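Local coordinates for protein NADH:ubiquinone oxidoreductase, Na translocating, F subunit (Porphyromonas gingivalis, PDB 2R6H) that binds flavin-adenine dinucleotide and pairs an FAD-binding beta-barrel domain with a Rossmann-like NAD-binding domain, as in flavoprotein reductases of this family, at residues I49-Y59 and P125-S134; I238-L247 and M266-L277. One frame throughout, in Å; residues are numbered along the deposited sequence.

Contact 1 of 2, residues I49-Y59 and P125-S134; sequences IPKYNIRYADY and PGISSSYIFS. With FAD (flavin-adenine dinucleotide), chain H.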
loop_
_atom_site.group_PDB
_atom_site.type_symbol
_atom_site.label_atom_id
_atom_site.label_comp_id
_atom_site.label_asym_id
_atom_site.label_seq_id
_atom_site.Cartn_x
_atom_site.Cartn_y
_atom_site.Cartn_z
ATOM N N ILE A 49 -2.901 15.979 10.895
ATOM C CA ILE A 49 -2.194 15.513 12.064
ATOM C C ILE A 49 -1.966 16.721 12.984
ATOM O O ILE A 49 -1.332 17.706 12.579
ATOM C CB ILE A 49 -0.843 14.913 11.674
ATOM C CG1 ILE A 49 -1.012 13.472 11.213
ATOM C CG2 ILE A 49 0.060 14.906 12.850
ATOM C CD1 ILE A 49 -1.452 13.353 9.805
ATOM N N PRO A 50 -2.468 16.649 14.231
ATOM C CA PRO A 50 -2.406 17.776 15.164
ATOM C C PRO A 50 -1.110 17.767 15.966
ATOM O O PRO A 50 -0.282 16.868 15.784
ATOM C CB PRO A 50 -3.560 17.460 16.096
ATOM C CG PRO A 50 -3.383 15.977 16.288
ATOM C CD PRO A 50 -2.939 15.435 14.921
ATOM N N LYS A 51 -0.937 18.758 16.840
ATOM C CA LYS A 51 0.154 18.710 17.802
ATOM C C LYS A 51 -0.127 17.517 18.710
ATOM O O LYS A 51 -1.279 17.237 19.025
ATOM C CB LYS A 51 0.228 20.007 18.610
ATOM C CG LYS A 51 0.584 21.238 17.781
ATOM C CD LYS A 51 0.805 22.513 18.633
ATOM C CE LYS A 51 2.111 22.447 19.435
ATOM N NZ LYS A 51 2.534 23.752 20.029
ATOM N N TYR A 52 0.915 16.801 19.113
ATOM C CA TYR A 52 0.708 15.607 19.910
ATOM C C TYR A 52 1.997 14.962 20.408
ATOM O O TYR A 52 3.104 15.353 20.050
ATOM C CB TYR A 52 -0.074 14.577 19.102
ATOM C CG TYR A 52 0.813 13.801 18.166
ATOM C CD1 TYR A 52 0.958 14.185 16.845
ATOM C CD2 TYR A 52 1.536 12.703 18.611
ATOM C CE1 TYR A 52 1.783 13.489 15.991
ATOM C CE2 TYR A 52 2.362 12.002 17.767
ATOM C CZ TYR A 52 2.483 12.398 16.453
ATOM O OH TYR A 52 3.313 11.705 15.594
ATOM N N ASN A 53 1.817 13.931 21.216
ATOM C CA ASN A 53 2.901 13.251 21.877
ATOM C C ASN A 53 2.523 11.788 21.958
ATOM O O ASN A 53 1.430 11.489 22.412
ATOM C CB ASN A 53 2.980 13.805 23.291
ATOM C CG ASN A 53 4.328 13.600 23.927
ATOM O OD1 ASN A 53 4.946 12.545 23.783
ATOM N ND2 ASN A 53 4.797 14.613 24.646
ATOM N N ILE A 54 3.382 10.867 21.529
ATOM C CA ILE A 54 3.074 9.459 21.802
ATOM C C ILE A 54 4.161 8.400 21.922
ATOM O O ILE A 54 5.063 8.316 21.102
ATOM C CB ILE A 54 2.005 8.872 20.875
ATOM C CG1 ILE A 54 1.234 7.812 21.679
ATOM C CG2 ILE A 54 2.643 8.309 19.614
ATOM C CD1 ILE A 54 0.579 6.741 20.865
ATOM N N ARG A 55 4.032 7.561 22.948
ATOM C CA ARG A 55 4.901 6.404 23.138
ATOM C C ARG A 55 4.421 5.198 22.315
ATOM O O ARG A 55 3.242 4.845 22.344
ATOM C CB ARG A 55 4.944 6.028 24.620
ATOM C CG ARG A 55 5.422 7.138 25.543
ATOM C CD ARG A 55 5.555 6.662 26.984
ATOM N NE ARG A 55 4.490 7.168 27.848
ATOM C CZ ARG A 55 4.211 6.678 29.053
ATOM N NH1 ARG A 55 4.903 5.652 29.536
ATOM N NH2 ARG A 55 3.230 7.203 29.774
ATOM N N TYR A 56 5.341 4.559 21.596
ATOM C CA TYR A 56 5.032 3.366 20.808
ATOM C C TYR A 56 4.554 2.186 21.676
ATOM O O TYR A 56 4.004 1.214 21.165
ATOM C CB TYR A 56 6.255 2.939 19.998
ATOM C CG TYR A 56 6.383 3.608 18.649
ATOM C CD1 TYR A 56 6.915 2.927 17.571
ATOM C CD2 TYR A 56 5.974 4.924 18.458
ATOM C CE1 TYR A 56 7.045 3.541 16.339
ATOM C CE2 TYR A 56 6.091 5.545 17.230
ATOM C CZ TYR A 56 6.627 4.852 16.173
ATOM O OH TYR A 56 6.752 5.447 14.942
ATOM N N ALA A 57 4.781 2.258 22.981
ATOM C CA ALA A 57 4.387 1.170 23.858
ATOM C C ALA A 57 2.871 1.157 24.015
ATOM O O ALA A 57 2.307 0.268 24.655
ATOM C CB ALA A 57 5.063 1.305 25.205
ATOM N N ASP A 58 2.221 2.146 23.415
ATOM C CA ASP A 58 0.787 2.316 23.542
ATOM C C ASP A 58 0.058 1.696 22.373
ATOM O O ASP A 58 -1.163 1.762 22.290
ATOM C CB ASP A 58 0.451 3.804 23.585
ATOM C CG ASP A 58 0.817 4.452 24.916
ATOM O OD1 ASP A 58 1.261 5.643 24.898
ATOM O OD2 ASP A 58 0.651 3.757 25.960
ATOM N N TYR A 59 0.802 1.110 21.450
ATOM C CA TYR A 59 0.212 0.661 20.199
ATOM C C TYR A 59 -0.469 -0.691 20.359
ATOM O O TYR A 59 -0.071 -1.489 21.190
ATOM C CB TYR A 59 1.279 0.576 19.122
ATOM C CG TYR A 59 1.723 1.897 18.545
ATOM C CD1 TYR A 59 0.904 3.012 18.589
ATOM C CD2 TYR A 59 2.953 2.006 17.908
ATOM C CE1 TYR A 59 1.310 4.220 18.027
ATOM C CE2 TYR A 59 3.373 3.198 17.349
ATOM C CZ TYR A 59 2.553 4.309 17.406
ATOM O OH TYR A 59 2.989 5.499 16.847
ATOM N N PRO A 125 10.799 9.406 14.467
ATOM C CA PRO A 125 9.938 8.600 13.596
ATOM C C PRO A 125 8.989 9.517 12.844
ATOM O O PRO A 125 8.992 10.729 13.083
ATOM C CB PRO A 125 9.158 7.720 14.578
ATOM C CG PRO A 125 9.943 7.752 15.846
ATOM C CD PRO A 125 10.593 9.100 15.890
ATOM N N GLY A 126 8.190 8.940 11.954
ATOM C CA GLY A 126 7.268 9.699 11.126
ATOM C C GLY A 126 6.130 10.325 11.905
ATOM O O GLY A 126 5.319 9.611 12.485
ATOM N N ILE A 127 6.058 11.657 11.909
ATOM C CA ILE A 127 5.098 12.343 12.768
ATOM C C ILE A 127 3.657 12.018 12.390
ATOM O O ILE A 127 2.762 12.099 13.219
ATOM C CB ILE A 127 5.312 13.890 12.830
ATOM C CG1 ILE A 127 4.721 14.564 11.608
ATOM C CG2 ILE A 127 6.775 14.266 12.993
ATOM C CD1 ILE A 127 3.339 15.072 11.852
ATOM N N SER A 128 3.425 11.643 11.143
ATOM C CA SER A 128 2.074 11.326 10.723
ATOM C C SER A 128 1.731 9.861 10.959
ATOM O O SER A 128 0.800 9.531 11.697
ATOM C CB SER A 128 1.877 11.682 9.258
ATOM O OG SER A 128 0.643 11.170 8.792
ATOM N N SER A 129 2.473 8.973 10.319
ATOM C CA SER A 129 2.227 7.559 10.516
ATOM C C SER A 129 2.147 7.224 12.017
ATOM O O SER A 129 1.293 6.442 12.429
ATOM C CB SER A 129 3.284 6.723 9.808
ATOM O OG SER A 129 4.546 6.923 10.410
ATOM N N SER A 130 3.010 7.840 12.829
ATOM C CA SER A 130 3.054 7.553 14.263
ATOM C C SER A 130 1.765 7.949 14.957
ATOM O O SER A 130 1.375 7.300 15.920
ATOM C CB SER A 130 4.238 8.235 14.956
ATOM O OG SER A 130 5.476 7.782 14.447
ATOM N N TYR A 131 1.107 9.007 14.486
ATOM C CA TYR A 131 -0.141 9.456 15.108
ATOM C C TYR A 131 -1.250 8.515 14.699
ATOM O O TYR A 131 -2.006 8.045 15.544
ATOM C CB TYR A 131 -0.501 10.904 14.734
ATOM C CG TYR A 131 -1.864 11.362 15.242
ATOM C CD1 TYR A 131 -2.083 11.626 16.593
ATOM C CD2 TYR A 131 -2.930 11.540 14.370
ATOM C CE1 TYR A 131 -3.326 12.051 17.058
ATOM C CE2 TYR A 131 -4.181 11.962 14.826
ATOM C CZ TYR A 131 -4.372 12.219 16.164
ATOM O OH TYR A 131 -5.613 12.629 16.600
ATOM N N ILE A 132 -1.342 8.230 13.405
ATOM C CA ILE A 132 -2.375 7.325 12.926
ATOM C C ILE A 132 -2.312 5.998 13.666
ATOM O O ILE A 132 -3.333 5.481 14.114
ATOM C CB ILE A 132 -2.272 7.087 11.418
ATOM C CG1 ILE A 132 -2.649 8.374 10.675
ATOM C CG2 ILE A 132 -3.183 5.953 11.016
ATOM C CD1 ILE A 132 -2.115 8.463 9.267
ATOM N N PHE A 133 -1.111 5.459 13.818
ATOM C CA PHE A 133 -0.951 4.201 14.526
ATOM C C PHE A 133 -1.462 4.224 15.958
ATOM O O PHE A 133 -1.718 3.177 16.549
ATOM C CB PHE A 133 0.502 3.750 14.507
ATOM C CG PHE A 133 0.782 2.710 13.478
ATOM C CD1 PHE A 133 0.650 2.996 12.130
ATOM C CD2 PHE A 133 1.159 1.441 13.853
ATOM C CE1 PHE A 133 0.893 2.043 11.181
ATOM C CE2 PHE A 133 1.405 0.476 12.900
ATOM C CZ PHE A 133 1.273 0.780 11.565
ATOM N N SER A 134 -1.611 5.404 16.534
ATOM C CA SER A 134 -2.078 5.466 17.903
ATOM C C SER A 134 -3.598 5.491 17.944
ATOM O O SER A 134 -4.188 5.398 19.014
ATOM C CB SER A 134 -1.535 6.703 18.581
ATOM O OG SER A 134 -2.208 7.825 18.061
HETATM P PA FAD H . 7.733 11.780 8.299
HETATM O O1A FAD H . 7.358 12.501 7.009
HETATM O O2A FAD H . 7.788 12.685 9.534
HETATM O O5B FAD H . 9.152 11.005 8.129
HETATM C C5B FAD H . 9.284 9.935 7.206
HETATM C C4B FAD H . 10.505 9.089 7.546
HETATM O O4B FAD H . 11.672 9.888 7.494
HETATM C C3B FAD H . 10.423 8.502 8.947
HETATM O O3B FAD H . 10.715 7.129 8.873
HETATM C C2B FAD H . 11.500 9.203 9.746
HETATM O O2B FAD H . 12.126 8.295 10.624
HETATM C C1B FAD H . 12.459 9.677 8.658
HETATM N N9A FAD H . 13.257 10.882 9.023
HETATM C C8A FAD H . 12.815 12.076 9.552
HETATM N N7A FAD H . 13.882 12.899 9.722
HETATM C C5A FAD H . 15.006 12.252 9.306
HETATM C C6A FAD H . 16.360 12.613 9.254
HETATM N N6A FAD H . 16.771 13.781 9.749
HETATM N N1A FAD H . 17.297 11.713 8.763
HETATM C C2A FAD H . 16.900 10.458 8.326
HETATM N N3A FAD H . 15.560 10.102 8.378
HETATM C C4A FAD H . 14.627 10.981 8.862
HETATM N N1 FAD H . 1.879 6.216 2.703
HETATM C C2 FAD H . 1.154 5.135 3.134
HETATM O O2 FAD H . 1.572 4.507 4.097
HETATM N N3 FAD H . -0.018 4.779 2.484
HETATM C C4 FAD H . -0.484 5.506 1.391
HETATM O O4 FAD H . -1.528 5.234 0.774
HETATM C C4X FAD H . 0.257 6.596 0.969
HETATM N N5 FAD H . -0.197 7.323 -0.110
HETATM C C5X FAD H . 0.550 8.403 -0.539
HETATM C C6 FAD H . 0.093 9.124 -1.637
HETATM C C7 FAD H . 0.805 10.223 -2.100
HETATM C C7M FAD H . 0.271 10.979 -3.288
HETATM C C8 FAD H . 1.986 10.592 -1.452
HETATM C C8M FAD H . 2.775 11.766 -1.933
HETATM C C9 FAD H . 2.438 9.864 -0.358
HETATM C C9A FAD H . 1.728 8.767 0.110
HETATM N N10 FAD H . 2.175 8.033 1.197
HETATM C C10 FAD H . 1.440 6.949 1.622
HETATM C "C1'" FAD H . 3.313 8.481 2.064
HETATM C "C2'" FAD H . 2.741 9.267 3.232
HETATM O "O2'" FAD H . 2.081 10.405 2.734
HETATM C "C3'" FAD H . 3.816 9.714 4.216
HETATM O "O3'" FAD H . 4.954 10.202 3.543
HETATM C "C4'" FAD H . 4.172 8.563 5.137
HETATM O "O4'" FAD H . 3.051 8.344 5.951
HETATM C "C5'" FAD H . 5.348 8.911 6.032
HETATM O "O5'" FAD H . 5.153 10.216 6.526
HETATM P P FAD H . 5.225 10.492 8.109
HETATM O O1P FAD H . 4.632 11.843 8.432
HETATM O O2P FAD H . 4.555 9.370 8.858
HETATM O O3P FAD H . 6.784 10.479 8.441
#
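Ser-130 OG accepts a hydrogen bond from Tyr-56 OH at 2.7 Å and itself donates to Gly-126 O. That carbonyl is gripped twice, by Ser-130 N and Ser-130 OG arriving from opposite faces of its plane. Two more tyrosines of 49-59 give their hydroxyls to backbone carbonyls: Tyr-52 OH to Ile-127 O, and Tyr-59 OH to Ser-130 O at 2.6 Å, on a lone pair in the carbonyl plane. Apolar atoms fill in between. Pro-50 CD sits over the centre of the Tyr-131 ring, Tyr-131 CB covers a face of Tyr-52, and Phe-133 turns its ring edge toward the face of Tyr-59, planes at 64°. At the N-terminal turn of the helix, Ile-127 N donates to FAD O2A at 3.1 Å, while Ser-129 N and Ser-129 OG both hold FAD O2P. The hydroxyl of Ser-129 lies between its backbone N and carbonyl carbon (chi1 66°), which keeps it beside its own N-H. Arg-87 and Tyr-89 also bond the FAD. Tyrosine hydroxyls thus tie helix 127-132 to segment 49-59, while its N-terminal N-H groups face the diphosphate, whose negative charge the helix end would probably help offset.

Contact 2 of 2, residues I238-L247 and M266-L277; sequences IHQVIYDNYL and MANAVKGMLENL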
loop_
_atom_site.group_PDB
_atom_site.type_symbol
_atom_site.label_atom_id
_atom_site.label_comp_id
_atom_site.label_asym_id
_atom_site.label_seq_id
_atom_site.Cartn_x
_atom_site.Cartn_y
_atom_site.Cartn_z
ATOM N N ILE A 238 10.738 -8.367 -6.972
ATOM C CA ILE A 238 9.529 -8.354 -7.779
ATOM C C ILE A 238 9.816 -8.265 -9.281
ATOM O O ILE A 238 9.255 -9.018 -10.065
ATOM C CB ILE A 238 8.531 -7.263 -7.321
ATOM C CG1 ILE A 238 7.150 -7.874 -7.081
ATOM C CG2 ILE A 238 8.416 -6.166 -8.339
ATOM C CD1 ILE A 238 6.704 -8.788 -8.171
ATOM N N HIS A 239 10.700 -7.354 -9.675
ATOM C CA HIS A 239 11.030 -7.178 -11.089
ATOM C C HIS A 239 11.701 -8.442 -11.668
ATOM O O HIS A 239 11.460 -8.837 -12.808
ATOM C CB HIS A 239 11.942 -5.957 -11.279
ATOM C CG HIS A 239 13.321 -6.148 -10.731
ATOM N ND1 HIS A 239 13.612 -5.998 -9.394
ATOM C CD2 HIS A 239 14.480 -6.498 -11.337
ATOM C CE1 HIS A 239 14.901 -6.252 -9.198
ATOM N NE2 HIS A 239 15.445 -6.558 -10.360
ATOM N N GLN A 240 12.543 -9.076 -10.861
ATOM C CA GLN A 240 13.186 -10.310 -11.260
ATOM C C GLN A 240 12.115 -11.380 -11.469
ATOM O O GLN A 240 12.089 -12.037 -12.501
ATOM C CB GLN A 240 14.222 -10.731 -10.214
ATOM C CG GLN A 240 15.221 -11.784 -10.692
ATOM C CD GLN A 240 16.046 -11.323 -11.880
ATOM O OE1 GLN A 240 17.009 -10.570 -11.718
ATOM N NE2 GLN A 240 15.679 -11.779 -13.084
ATOM N N VAL A 241 11.241 -11.544 -10.481
ATOM C CA VAL A 241 10.149 -12.505 -10.575
ATOM C C VAL A 241 9.291 -12.245 -11.809
ATOM O O VAL A 241 8.972 -13.167 -12.561
ATOM C CB VAL A 241 9.255 -12.469 -9.322
ATOM C CG1 VAL A 241 8.078 -13.418 -9.482
ATOM C CG2 VAL A 241 10.065 -12.815 -8.082
ATOM N N ILE A 242 8.921 -10.985 -12.011
ATOM C CA ILE A 242 8.031 -10.614 -13.105
ATOM C C ILE A 242 8.675 -10.891 -14.459
ATOM O O ILE A 242 8.027 -11.403 -15.372
ATOM C CB ILE A 242 7.634 -9.128 -13.030
ATOM C CG1 ILE A 242 6.528 -8.923 -11.993
ATOM C CG2 ILE A 242 7.190 -8.625 -14.396
ATOM C CD1 ILE A 242 6.397 -7.493 -11.516
ATOM N N TYR A 243 9.953 -10.550 -14.580
ATOM C CA TYR A 243 10.677 -10.725 -15.834
ATOM C C TYR A 243 10.960 -12.199 -16.106
ATOM O O TYR A 243 10.765 -12.683 -17.220
ATOM C CB TYR A 243 11.986 -9.934 -15.813
ATOM C CG TYR A 243 12.901 -10.232 -16.978
ATOM C CD1 TYR A 243 12.602 -9.777 -18.256
ATOM C CD2 TYR A 243 14.065 -10.968 -16.803
ATOM C CE1 TYR A 243 13.435 -10.047 -19.325
ATOM C CE2 TYR A 243 14.904 -11.242 -17.865
ATOM C CZ TYR A 243 14.585 -10.779 -19.124
ATOM O OH TYR A 243 15.418 -11.051 -20.185
ATOM N N ASP A 244 11.422 -12.907 -15.080
ATOM C CA ASP A 244 11.830 -14.298 -15.230
ATOM C C ASP A 244 10.696 -15.149 -15.791
ATOM O O ASP A 244 10.910 -15.988 -16.666
ATOM C CB ASP A 244 12.301 -14.867 -13.890
ATOM C CG ASP A 244 13.785 -14.659 -13.659
ATOM O OD1 ASP A 244 14.434 -14.008 -14.503
ATOM O OD2 ASP A 244 14.301 -15.148 -12.632
ATOM N N ASN A 245 9.489 -14.926 -15.282
ATOM C CA ASN A 245 8.384 -15.855 -15.495
ATOM C C ASN A 245 7.480 -15.420 -16.644
ATOM O O ASN A 245 7.136 -16.220 -17.513
ATOM C CB ASN A 245 7.564 -16.016 -14.213
ATOM C CG ASN A 245 8.373 -16.607 -13.075
ATOM O OD1 ASN A 245 8.576 -17.820 -13.007
ATOM N ND2 ASN A 245 8.840 -15.752 -12.174
ATOM N N TYR A 246 7.100 -14.146 -16.641
ATOM C CA TYR A 246 6.046 -13.660 -17.523
ATOM C C TYR A 246 6.628 -12.903 -18.712
ATOM O O TYR A 246 6.396 -13.266 -19.866
ATOM C CB TYR A 246 5.075 -12.763 -16.753
ATOM C CG TYR A 246 3.828 -12.401 -17.530
ATOM C CD1 TYR A 246 3.017 -13.387 -18.077
ATOM C CD2 TYR A 246 3.462 -11.075 -17.715
ATOM C CE1 TYR A 246 1.877 -13.061 -18.787
ATOM C CE2 TYR A 246 2.324 -10.739 -18.424
ATOM C CZ TYR A 246 1.536 -11.735 -18.957
ATOM O OH TYR A 246 0.402 -11.407 -19.663
ATOM N N LEU A 247 7.384 -11.849 -18.424
ATOM C CA LEU A 247 7.792 -10.896 -19.449
ATOM C C LEU A 247 8.763 -11.533 -20.439
ATOM O O LEU A 247 8.531 -11.518 -21.648
ATOM C CB LEU A 247 8.430 -9.661 -18.809
ATOM C CG LEU A 247 7.471 -8.668 -18.149
ATOM C CD1 LEU A 247 8.103 -7.287 -18.061
ATOM C CD2 LEU A 247 6.152 -8.611 -18.905
HETATM N N MSE A 266 12.337 -0.659 -5.106
HETATM C CA MSE A 266 11.507 -1.538 -5.922
HETATM C C MSE A 266 11.130 -0.892 -7.267
HETATM O O MSE A 266 11.273 -1.505 -8.323
HETATM C CB MSE A 266 10.260 -1.968 -5.143
HETATM C CG MSE A 266 9.447 -3.052 -5.822
HETATM SE SE MSE A 266 7.540 -2.735 -5.668
HETATM C CE MSE A 266 7.506 -0.931 -6.381
ATOM N N ALA A 267 10.665 0.352 -7.220
ATOM C CA ALA A 267 10.363 1.108 -8.426
ATOM C C ALA A 267 11.597 1.295 -9.328
ATOM O O ALA A 267 11.558 0.984 -10.516
ATOM C CB ALA A 267 9.751 2.454 -8.060
ATOM N N ASN A 268 12.696 1.804 -8.784
ATOM C CA ASN A 268 13.859 2.021 -9.634
ATOM C C ASN A 268 14.348 0.746 -10.314
ATOM O O ASN A 268 14.594 0.740 -11.519
ATOM C CB ASN A 268 14.966 2.749 -8.880
ATOM C CG ASN A 268 14.578 4.181 -8.547
ATOM O OD1 ASN A 268 13.801 4.813 -9.277
ATOM N ND2 ASN A 268 15.101 4.697 -7.439
ATOM N N ALA A 269 14.441 -0.346 -9.561
ATOM C CA ALA A 269 14.840 -1.629 -10.145
ATOM C C ALA A 269 13.898 -2.104 -11.248
ATOM O O ALA A 269 14.352 -2.720 -12.208
ATOM C CB ALA A 269 14.975 -2.682 -9.085
ATOM N N VAL A 270 12.598 -1.825 -11.118
ATOM C CA VAL A 270 11.649 -2.076 -12.211
ATOM C C VAL A 270 11.910 -1.176 -13.431
ATOM O O VAL A 270 11.905 -1.635 -14.586
ATOM C CB VAL A 270 10.201 -1.877 -11.764
ATOM C CG1 VAL A 270 9.299 -1.702 -12.968
ATOM C CG2 VAL A 270 9.752 -3.047 -10.927
ATOM N N LYS A 271 12.151 0.107 -13.166
ATOM C CA LYS A 271 12.434 1.064 -14.226
ATOM C C LYS A 271 13.635 0.597 -15.036
ATOM O O LYS A 271 13.562 0.454 -16.250
ATOM C CB LYS A 271 12.684 2.461 -13.647
ATOM C CG LYS A 271 11.449 3.182 -13.094
ATOM C CD LYS A 271 11.611 4.693 -13.251
ATOM C CE LYS A 271 10.529 5.513 -12.536
ATOM N NZ LYS A 271 10.761 5.624 -11.064
ATOM N N GLY A 272 14.741 0.344 -14.354
ATOM C CA GLY A 272 15.940 -0.142 -15.010
ATOM C C GLY A 272 15.702 -1.412 -15.800
ATOM O O GLY A 272 16.287 -1.604 -16.857
HETATM N N MSE A 273 14.843 -2.286 -15.290
HETATM C CA MSE A 273 14.549 -3.539 -15.970
HETATM C C MSE A 273 13.789 -3.268 -17.263
HETATM O O MSE A 273 14.234 -3.650 -18.339
HETATM C CB MSE A 273 13.763 -4.462 -15.045
HETATM C CG MSE A 273 13.588 -5.895 -15.524
HETATM SE SE MSE A 273 11.764 -6.358 -16.069
HETATM C CE MSE A 273 10.679 -5.499 -14.672
ATOM N N LEU A 274 12.654 -2.585 -17.154
ATOM C CA LEU A 274 11.895 -2.166 -18.326
ATOM C C LEU A 274 12.758 -1.488 -19.402
ATOM O O LEU A 274 12.609 -1.764 -20.591
ATOM C CB LEU A 274 10.790 -1.206 -17.905
ATOM C CG LEU A 274 9.725 -1.792 -16.995
ATOM C CD1 LEU A 274 8.775 -0.691 -16.575
ATOM C CD2 LEU A 274 8.987 -2.923 -17.688
ATOM N N GLU A 275 13.637 -0.586 -18.972
ATOM C CA GLU A 275 14.511 0.172 -19.863
ATOM C C GLU A 275 15.343 -0.712 -20.797
ATOM O O GLU A 275 15.378 -0.496 -22.021
ATOM C CB GLU A 275 15.442 1.050 -19.025
ATOM C CG GLU A 275 16.508 1.784 -19.817
ATOM C CD GLU A 275 15.946 2.929 -20.646
ATOM O OE1 GLU A 275 14.951 3.549 -20.205
ATOM O OE2 GLU A 275 16.497 3.215 -21.738
ATOM N N ASN A 276 16.031 -1.689 -20.200
ATOM C CA ASN A 276 16.794 -2.684 -20.942
ATOM C C ASN A 276 15.867 -3.476 -21.835
ATOM O O ASN A 276 16.209 -3.786 -22.971
ATOM C CB ASN A 276 17.518 -3.635 -19.983
ATOM C CG ASN A 276 18.245 -4.773 -20.703
ATOM O OD1 ASN A 276 18.363 -5.874 -20.170
ATOM N ND2 ASN A 276 18.741 -4.505 -21.904
ATOM N N LEU A 277 14.690 -3.797 -21.311
ATOM C CA LEU A 277 13.707 -4.590 -22.033
ATOM C C LEU A 277 13.123 -3.838 -23.245
ATOM O O LEU A 277 12.405 -4.411 -24.069
ATOM C CB LEU A 277 12.605 -5.046 -21.073
ATOM C CG LEU A 277 11.746 -6.200 -21.567
ATOM C CD1 LEU A 277 12.625 -7.266 -22.137
ATOM C CD2 LEU A 277 10.927 -6.753 -20.440
HETATM O O HOH W 1 12.172 -4.651 -7.096
#
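The selenium of Met-273, a selenomethionine, is wedged between the two helices and makes a Met-aromatic contact with Tyr-243. Met-273 SE lies 5.0 Å from the centroid of the Tyr-243 ring and 55° off its normal, an oblique approach that brings it nearest to Tyr-243 CB. The chain of Met-273 leaves with CG opposite the backbone N (chi1 -170°) and then bends twice, folding CE back to His-239, where Met-273 CE and His-239 CB are 3.6 Å apart. The same His-239 CB also meets Val-270 CG2, so the base of the histidine is held by two apolar groups. Its ring reaches over Ala-269: the methyl CB stands over one face, 3.8 Å from the centroid, displaced toward the rim as a CH-pi contact. A water in the plane of the ring meets His-239 ND1 at 3.0 Å and gives a weak bond to Met-266 O, the one polar bridge here between otherwise apolar surfaces. Toward the C-terminal ends Leu-277 splits its branches, CD1 beside Tyr-243 CE1 and CD2 against Leu-247 CD1 at 3.7 Å. Leu-247 is brought round by a wider pi-type turn at 243-247, where Ile-242 O accepts from both Tyr-246 N and Leu-247 N. At the other end Ile-238 CG2 touches Met-266 CG. The helix axes run roughly in the same direction, 32° apart and 9.4 Å at closest approach. Helix 238-247 rests on strands 158-164 and 188-194, and its neighbour on 256-261 and 284-287. Both helices lead from one parallel strand to another, and such near-parallel helices side by side on a parallel sheet are characteristic of successive beta-alpha-beta units in the Rossmann-like NAD-binding domain.

Contact 1 and contact 2 lie on opposite sides of the chain's centre, each with its own centre about 19 Å from it. Their centres are 36 Å apart and their nearest atoms about 18 Å, so neither touches the other. Along the chain they follow in series, 49-59 with 125-134 closing before 238-247 with 266-277 opens. Contact 1 belongs to the FAD-binding part and reaches the cofactor directly through five pocket residues, Pro-125 to Ser-129. Contact 2 belongs to the NAD-binding part and stays apart from the flavin nucleotide, the side chain of Met-266 being about 13 Å from FAD. The cofactor is therefore a shared landmark, but a ligand of contact 1 alone.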